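Local coordinates for protein (superoxide dismutase) (Aquifex pyrophilus, PDB 1COJ), which catalyses the conversion of superoxide to hydrogen peroxide and oxygen at one iron ion per subunit, as a tetrameric enzyme of the iron/manganese superoxide dismutase family, at residues A[23-26]-A[27-31]; A[76-79]-A[80-84]; A[164-167]-A[168-171]. All coordinates share one frame; numbering follows the deposited sequence.

How the contacts relate
Three local contacts each supply one histidine to the same iron(III) ion: His27 (contact 1), His81 (contact 2) and His167 (contact 3). Asp163, just ahead of contact 3, is the fourth protein ligand, and a water 2.0 Å from the iron ion is shared. Contacts 1 and 2 lie on the successive helices 21-47 and 63-86 of the alpha-hairpin domain, their centres about 13 Å apart; contact 3 belongs to the C-terminal domain, its centre about 10 Å from that of contact 1 and about 15 Å from that of contact 2. The metal joins the two domains. Contacts 1 and 3 meet through Gln23, whose NE2 lies 2.8 Å from His167 O, and both reach the second subunit.

Contact 1: A[23-26]-A[27-31]; sequences QIEP and HFEAH. With FE (Fe (III) ion), chain B.
Pro26 O receives two backbone donors, Ala30 N at 2.9 Å and His31 N at 3.1 Å. The His31 bond is nearly collinear with the carbonyl, while Ala30 N sits above the carbonyl plane; this shared acceptor marks a wider pi-type turn over 27-31. Phe28 N bonds to Ile24 O and Glu29 N to Glu25 O (2.8 Å) in ordinary i to i+4 fashion. Pro26 N has no hydrogen to give to the preceding turn, and the helix is kinked there; its carbonyl accepts twice.

Glu25 and Glu29 stand one turn apart, and Glu25 OE1 lies 3.5 Å from Glu29 CG. Lys12 forms salt bridges with OE2 of both, which would offset the like charges, while Lys33 takes Glu29 OE1. His27 has CG anti to the backbone N (chi1 -160°), which carries its imidazole away from the 23-26 turn to bind the iron ion through NE2 at 2.1 Å. His31 NE2 is satisfied by Tyr170 OH of the second subunit.

The contact lies near the start of helix 21-47, the first arm of the alpha-hairpin domain, facing His81 of helix 63-86 and His167 in the loop after strand 157-163.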
loop_
_atom_site.group_PDB
_atom_site.type_symbol
_atom_site.label_atom_id
_atom_site.label_comp_id
_atom_site.label_asym_id
_atom_site.label_seq_id
_atom_site.Cartn_x
_atom_site.Cartn_y
_atom_site.Cartn_z
ATOM N N GLN A 23 19.626 -16.528 -14.918
ATOM C CA GLN A 23 18.585 -15.611 -14.464
ATOM C C GLN A 23 17.296 -16.379 -14.159
ATOM O O GLN A 23 16.630 -16.129 -13.146
ATOM C CB GLN A 23 18.327 -14.550 -15.543
ATOM C CG GLN A 23 17.191 -13.585 -15.245
ATOM C CD GLN A 23 17.451 -12.734 -14.026
ATOM O OE1 GLN A 23 18.077 -11.679 -14.112
ATOM N NE2 GLN A 23 16.983 -13.197 -12.877
ATOM N N ILE A 24 16.958 -17.318 -15.035
ATOM C CA ILE A 24 15.755 -18.128 -14.888
ATOM C C ILE A 24 15.762 -19.025 -13.646
ATOM O O ILE A 24 14.746 -19.146 -12.959
ATOM C CB ILE A 24 15.531 -19.011 -16.143
ATOM C CG1 ILE A 24 15.245 -18.137 -17.369
ATOM C CG2 ILE A 24 14.403 -20.013 -15.910
ATOM C CD1 ILE A 24 13.975 -17.313 -17.270
ATOM N N GLU A 25 16.914 -19.618 -13.345
ATOM C CA GLU A 25 17.041 -20.538 -12.216
ATOM C C GLU A 25 16.472 -20.058 -10.874
ATOM O O GLU A 25 15.518 -20.651 -10.360
ATOM C CB GLU A 25 18.498 -21.006 -12.068
ATOM C CG GLU A 25 18.706 -22.171 -11.090
ATOM C CD GLU A 25 18.108 -23.495 -11.571
ATOM O OE1 GLU A 25 18.081 -24.460 -10.774
ATOM O OE2 GLU A 25 17.676 -23.582 -12.741
ATOM N N PRO A 26 17.024 -18.974 -10.297
ATOM C CA PRO A 26 16.488 -18.515 -9.014
ATOM C C PRO A 26 15.052 -18.002 -9.108
ATOM O O PRO A 26 14.268 -18.161 -8.172
ATOM C CB PRO A 26 17.464 -17.407 -8.612
ATOM C CG PRO A 26 17.899 -16.848 -9.922
ATOM C CD PRO A 26 18.120 -18.095 -10.747
ATOM N N HIS A 27 14.701 -17.423 -10.248
ATOM C CA HIS A 27 13.358 -16.883 -10.443
ATOM C C HIS A 27 12.307 -17.986 -10.367
ATOM O O HIS A 27 11.294 -17.842 -9.675
ATOM C CB HIS A 27 13.265 -16.152 -11.787
ATOM C CG HIS A 27 12.124 -15.186 -11.875
ATOM N ND1 HIS A 27 11.794 -14.481 -13.014
ATOM C CD2 HIS A 27 11.224 -14.799 -10.932
ATOM C CE1 HIS A 27 10.734 -13.709 -12.733
ATOM N NE2 HIS A 27 10.350 -13.867 -11.479
ATOM N N PHE A 28 12.579 -19.100 -11.039
ATOM C CA PHE A 28 11.661 -20.232 -11.069
ATOM C C PHE A 28 11.757 -21.125 -9.833
ATOM O O PHE A 28 10.754 -21.397 -9.174
ATOM C CB PHE A 28 11.904 -21.075 -12.327
ATOM C CG PHE A 28 10.811 -22.064 -12.612
ATOM C CD1 PHE A 28 9.746 -21.719 -13.441
ATOM C CD2 PHE A 28 10.836 -23.333 -12.042
ATOM C CE1 PHE A 28 8.714 -22.626 -13.699
ATOM C CE2 PHE A 28 9.812 -24.247 -12.291
ATOM C CZ PHE A 28 8.748 -23.893 -13.121
ATOM N N GLU A 29 12.972 -21.560 -9.518
ATOM C CA GLU A 29 13.213 -22.456 -8.396
ATOM C C GLU A 29 13.064 -21.872 -6.997
ATOM O O GLU A 29 12.646 -22.577 -6.082
ATOM C CB GLU A 29 14.592 -23.111 -8.533
ATOM C CG GLU A 29 14.790 -23.908 -9.817
ATOM C CD GLU A 29 13.824 -25.075 -9.958
ATOM O OE1 GLU A 29 13.365 -25.618 -8.928
ATOM O OE2 GLU A 29 13.533 -25.460 -11.109
ATOM N N ALA A 30 13.417 -20.606 -6.810
ATOM C CA ALA A 30 13.315 -20.005 -5.486
ATOM C C ALA A 30 12.079 -19.140 -5.279
ATOM O O ALA A 30 11.280 -19.394 -4.376
ATOM C CB ALA A 30 14.576 -19.213 -5.159
ATOM N N HIS A 31 11.925 -18.119 -6.116
ATOM C CA HIS A 31 10.797 -17.203 -6.003
ATOM C C HIS A 31 9.449 -17.821 -6.302
ATOM O O HIS A 31 8.587 -17.878 -5.430
ATOM C CB HIS A 31 11.034 -15.974 -6.872
ATOM C CG HIS A 31 12.231 -15.177 -6.455
ATOM N ND1 HIS A 31 12.284 -14.514 -5.246
ATOM C CD2 HIS A 31 13.435 -14.987 -7.041
ATOM C CE1 HIS A 31 13.474 -13.950 -5.105
ATOM N NE2 HIS A 31 14.192 -14.221 -6.176
HETATM FE FE FE B . 9.087 -12.585 -10.334
HETATM O O HOH W 1 7.858 -11.265 -9.466
#

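Contact 2: A[76-79]-A[80-84]; sequences MGVV and LHELY. With FE (Fe (III) ion), chain B.
Residues 76-84 form a regular alpha-helical run within helix 63-86, with Leu80 N bonded to Met76 O at 2.9 Å, Glu82 N to Val78 O and Leu83 N to Val79 O. His81 N makes a weak bond to Gly77 O, and the same oxygen takes a shorter one from the His81 side chain, ND1 to O at 2.6 Å. The acceptor is only 1° out of the imidazole plane, although ND1 is tilted 22° from the carbonyl plane. With CG beside the backbone N (chi1 -82°), the ring folds back along the preceding turn, which brings ND1 to Gly77 O and leaves NE2 to bind the iron ion at 2.2 Å. One edge of the ring is thus fixed by the helix backbone and the metal is held at another, which would restrict rotation of the imidazole; donation from ND1 may also make NE2 a better electron donor.

This is the second helix of the alpha-hairpin domain found in iron/manganese superoxide dismutases, and it gives one ligand to the active site. Trp128 of strand 128-134 meets the His81 ring edge-to-face, and Tyr32 and Tyr35 of helix 21-47 also adjoin it.

Away from the metal, branched aliphatic residues suit the buried helix surface. Val79 and Leu83 lie side by side pointing the same way, with CG1 of the valine 3.9 Å from CD1 of the leucine; Phe136 of the third subunit packs on Val79 and Ile211 of that subunit on Leu83. Val78 runs alongside Glu82 in the same manner, CG1 to OE1 at 3.7 Å; the extended glutamate carries that oxygen to a hydrogen bond with Tyr32 OH. Leu80 lays CD2 4.3 Å from Met76 CB, and Leu80 also packs on Trp128.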
loop_
_atom_site.group_PDB
_atom_site.type_symbol
_atom_site.label_atom_id
_atom_site.label_comp_id
_atom_site.label_asym_id
_atom_site.label_seq_id
_atom_site.Cartn_x
_atom_site.Cartn_y
_atom_site.Cartn_z
ATOM N N MET A 76 -1.413 -14.598 -6.173
ATOM C CA MET A 76 -1.124 -13.815 -7.369
ATOM C C MET A 76 0.318 -14.067 -7.790
ATOM O O MET A 76 0.628 -14.097 -8.980
ATOM C CB MET A 76 -1.376 -12.325 -7.136
ATOM C CG MET A 76 -2.849 -11.941 -7.170
ATOM S SD MET A 76 -3.602 -12.167 -8.796
ATOM C CE MET A 76 -4.301 -13.827 -8.669
ATOM N N GLY A 77 1.188 -14.262 -6.803
ATOM C CA GLY A 77 2.581 -14.558 -7.084
ATOM C C GLY A 77 2.652 -15.834 -7.907
ATOM O O GLY A 77 3.385 -15.896 -8.888
ATOM N N VAL A 78 1.862 -16.837 -7.533
ATOM C CA VAL A 78 1.829 -18.099 -8.274
ATOM C C VAL A 78 1.276 -17.900 -9.697
ATOM O O VAL A 78 1.966 -18.152 -10.690
ATOM C CB VAL A 78 0.952 -19.165 -7.542
ATOM C CG1 VAL A 78 0.796 -20.424 -8.393
ATOM C CG2 VAL A 78 1.555 -19.519 -6.189
ATOM N N VAL A 79 0.037 -17.421 -9.777
ATOM C CA VAL A 79 -0.654 -17.215 -11.044
ATOM C C VAL A 79 0.102 -16.354 -12.052
ATOM O O VAL A 79 0.278 -16.756 -13.206
ATOM C CB VAL A 79 -2.068 -16.623 -10.811
ATOM C CG1 VAL A 79 -2.710 -16.245 -12.135
ATOM C CG2 VAL A 79 -2.948 -17.637 -10.084
ATOM N N LEU A 80 0.550 -15.180 -11.619
ATOM C CA LEU A 80 1.273 -14.265 -12.496
ATOM C C LEU A 80 2.560 -14.887 -13.029
ATOM O O LEU A 80 2.890 -14.717 -14.203
ATOM C CB LEU A 80 1.542 -12.940 -11.778
ATOM C CG LEU A 80 0.506 -11.812 -11.933
ATOM C CD1 LEU A 80 -0.886 -12.325 -12.237
ATOM C CD2 LEU A 80 0.511 -10.943 -10.687
ATOM N N HIS A 81 3.272 -15.628 -12.182
ATOM C CA HIS A 81 4.502 -16.277 -12.624
ATOM C C HIS A 81 4.220 -17.380 -13.637
ATOM O O HIS A 81 4.954 -17.527 -14.616
ATOM C CB HIS A 81 5.312 -16.812 -11.442
ATOM C CG HIS A 81 6.147 -15.764 -10.773
ATOM N ND1 HIS A 81 5.732 -15.028 -9.686
ATOM C CD2 HIS A 81 7.366 -15.271 -11.104
ATOM C CE1 HIS A 81 6.674 -14.129 -9.404
ATOM N NE2 HIS A 81 7.687 -14.236 -10.237
ATOM N N GLU A 82 3.136 -18.123 -13.434
ATOM C CA GLU A 82 2.787 -19.186 -14.368
ATOM C C GLU A 82 2.419 -18.617 -15.734
ATOM O O GLU A 82 2.747 -19.206 -16.766
ATOM C CB GLU A 82 1.664 -20.052 -13.807
ATOM C CG GLU A 82 2.112 -20.844 -12.599
ATOM C CD GLU A 82 1.074 -21.822 -12.094
ATOM O OE1 GLU A 82 1.437 -22.652 -11.239
ATOM O OE2 GLU A 82 -0.095 -21.767 -12.534
ATOM N N LEU A 83 1.763 -17.462 -15.738
ATOM C CA LEU A 83 1.379 -16.799 -16.982
ATOM C C LEU A 83 2.615 -16.224 -17.677
ATOM O O LEU A 83 2.698 -16.185 -18.905
ATOM C CB LEU A 83 0.372 -15.681 -16.693
ATOM C CG LEU A 83 -1.028 -16.097 -16.227
ATOM C CD1 LEU A 83 -1.774 -14.896 -15.678
ATOM C CD2 LEU A 83 -1.796 -16.717 -17.384
ATOM N N TYR A 84 3.576 -15.792 -16.869
ATOM C CA TYR A 84 4.826 -15.218 -17.355
ATOM C C TYR A 84 5.733 -16.273 -18.004
ATOM O O TYR A 84 6.066 -16.173 -19.186
ATOM C CB TYR A 84 5.532 -14.523 -16.185
ATOM C CG TYR A 84 6.932 -14.018 -16.452
ATOM C CD1 TYR A 84 7.150 -12.862 -17.198
ATOM C CD2 TYR A 84 8.037 -14.661 -15.899
ATOM C CE1 TYR A 84 8.436 -12.353 -17.379
ATOM C CE2 TYR A 84 9.327 -14.163 -16.074
ATOM C CZ TYR A 84 9.519 -13.006 -16.808
ATOM O OH TYR A 84 10.783 -12.464 -16.906
HETATM FE FE FE B . 9.087 -12.585 -10.334
HETATM O O HOH W 1 7.858 -11.265 -9.466
#

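Contact 3: A[164-167]-A[168-171]; sequences TYEH and AYYV. With FE (Fe (III) ion), chain B.
Glu166 O lies over the centre of one face of the Tyr169 ring, 4.1 Å above its plane, while Thr164 O approaches the edge in plane, 3.5 Å from CE2. The Tyr169 side chain takes the position between the backbone N and the carbonyl carbon (chi1 60°), which turns the ring back over 164-166. There its OH comes within 3.9 Å of Glu166 CG, the carboxylate plane standing 84° to the ring; the hydroxyl itself bonds to Arg177. Glu166 O also meets the edge of the Tyr170 ring. Tyr165 CB covers one face of the His167 ring near the rim, and the ring of His31 stacks on the opposite face.

Ala168 N bonds to Tyr165 O at 3.0 Å from above the carbonyl plane, closing a tight beta turn. Tyr170 N to Glu166 O, at 2.9 Å, is a helical-type bond leading into helix 170-173; the donor lies nearly in line with the carbonyl, though the hydrogen is bent off that line. Alanine suits position 168 because its small CB packs close to Tyr165 O, at 3.2 Å, with His27 and Tyr180 beside it.

His167 NE2 binds the iron ion at 2.1 Å, while its ND1 bonds to Glu166 OE2 of the second subunit, and vice versa. Paired glutamate-histidine bridges of this kind, linking two active sites across the dimer interface, are characteristic of iron/manganese superoxide dismutases.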
loop_
_atom_site.group_PDB
_atom_site.type_symbol
_atom_site.label_atom_id
_atom_site.label_comp_id
_atom_site.label_asym_id
_atom_site.label_seq_id
_atom_site.Cartn_x
_atom_site.Cartn_y
_atom_site.Cartn_z
ATOM N N THR A 164 8.234 -7.071 -13.503
ATOM C CA THR A 164 9.189 -5.977 -13.379
ATOM C C THR A 164 9.887 -5.978 -12.023
ATOM O O THR A 164 10.585 -5.029 -11.676
ATOM C CB THR A 164 8.556 -4.586 -13.677
ATOM O OG1 THR A 164 7.532 -4.295 -12.723
ATOM C CG2 THR A 164 7.965 -4.554 -15.076
ATOM N N TYR A 165 9.675 -7.031 -11.236
ATOM C CA TYR A 165 10.349 -7.153 -9.944
ATOM C C TYR A 165 11.827 -7.234 -10.280
ATOM O O TYR A 165 12.204 -7.831 -11.289
ATOM C CB TYR A 165 9.956 -8.440 -9.225
ATOM C CG TYR A 165 8.779 -8.316 -8.282
ATOM C CD1 TYR A 165 8.957 -8.429 -6.902
ATOM C CD2 TYR A 165 7.482 -8.121 -8.765
ATOM C CE1 TYR A 165 7.871 -8.357 -6.019
ATOM C CE2 TYR A 165 6.385 -8.044 -7.890
ATOM C CZ TYR A 165 6.587 -8.165 -6.518
ATOM O OH TYR A 165 5.511 -8.123 -5.645
ATOM N N GLU A 166 12.667 -6.693 -9.410
ATOM C CA GLU A 166 14.105 -6.692 -9.645
ATOM C C GLU A 166 14.727 -8.071 -9.836
ATOM O O GLU A 166 15.667 -8.221 -10.612
ATOM C CB GLU A 166 14.815 -5.918 -8.538
ATOM C CG GLU A 166 14.389 -4.465 -8.515
ATOM C CD GLU A 166 15.043 -3.653 -7.420
ATOM O OE1 GLU A 166 15.256 -4.177 -6.303
ATOM O OE2 GLU A 166 15.329 -2.466 -7.678
ATOM N N HIS A 167 14.186 -9.087 -9.171
ATOM C CA HIS A 167 14.727 -10.437 -9.308
ATOM C C HIS A 167 14.537 -11.013 -10.712
ATOM O O HIS A 167 15.226 -11.956 -11.102
ATOM C CB HIS A 167 14.134 -11.386 -8.250
ATOM C CG HIS A 167 12.648 -11.558 -8.336
ATOM N ND1 HIS A 167 11.792 -11.441 -7.261
ATOM C CD2 HIS A 167 11.862 -11.889 -9.391
ATOM C CE1 HIS A 167 10.553 -11.700 -7.689
ATOM N NE2 HIS A 167 10.552 -11.975 -8.978
ATOM N N ALA A 168 13.628 -10.423 -11.479
ATOM C CA ALA A 168 13.342 -10.895 -12.827
ATOM C C ALA A 168 14.435 -10.580 -13.855
ATOM O O ALA A 168 14.596 -11.321 -14.835
ATOM C CB ALA A 168 12.009 -10.336 -13.299
ATOM N N TYR A 169 15.212 -9.525 -13.610
ATOM C CA TYR A 169 16.257 -9.104 -14.547
ATOM C C TYR A 169 17.618 -8.721 -13.958
ATOM O O TYR A 169 18.577 -8.499 -14.707
ATOM C CB TYR A 169 15.737 -7.931 -15.389
ATOM C CG TYR A 169 15.334 -6.710 -14.579
ATOM C CD1 TYR A 169 16.266 -5.724 -14.258
ATOM C CD2 TYR A 169 14.026 -6.552 -14.114
ATOM C CE1 TYR A 169 15.911 -4.611 -13.493
ATOM C CE2 TYR A 169 13.659 -5.442 -13.347
ATOM C CZ TYR A 169 14.607 -4.477 -13.038
ATOM O OH TYR A 169 14.262 -3.396 -12.253
ATOM N N TYR A 170 17.724 -8.668 -12.634
ATOM C CA TYR A 170 18.976 -8.263 -12.008
ATOM C C TYR A 170 20.218 -9.093 -12.301
ATOM O O TYR A 170 21.323 -8.552 -12.336
ATOM C CB TYR A 170 18.810 -8.072 -10.500
ATOM C CG TYR A 170 19.299 -6.721 -10.059
ATOM C CD1 TYR A 170 18.498 -5.587 -10.197
ATOM C CD2 TYR A 170 20.594 -6.562 -9.577
ATOM C CE1 TYR A 170 18.990 -4.333 -9.872
ATOM C CE2 TYR A 170 21.086 -5.333 -9.255
ATOM C CZ TYR A 170 20.296 -4.215 -9.403
ATOM O OH TYR A 170 20.836 -2.975 -9.119
ATOM N N VAL A 171 20.052 -10.391 -12.521
ATOM C CA VAL A 171 21.197 -11.250 -12.812
ATOM C C VAL A 171 21.827 -10.873 -14.158
ATOM O O VAL A 171 23.045 -10.743 -14.263
ATOM C CB VAL A 171 20.797 -12.752 -12.824
ATOM C CG1 VAL A 171 21.983 -13.621 -13.253
ATOM C CG2 VAL A 171 20.293 -13.178 -11.446
HETATM FE FE FE B . 9.087 -12.585 -10.334
HETATM O O HOH W 1 7.858 -11.265 -9.466
#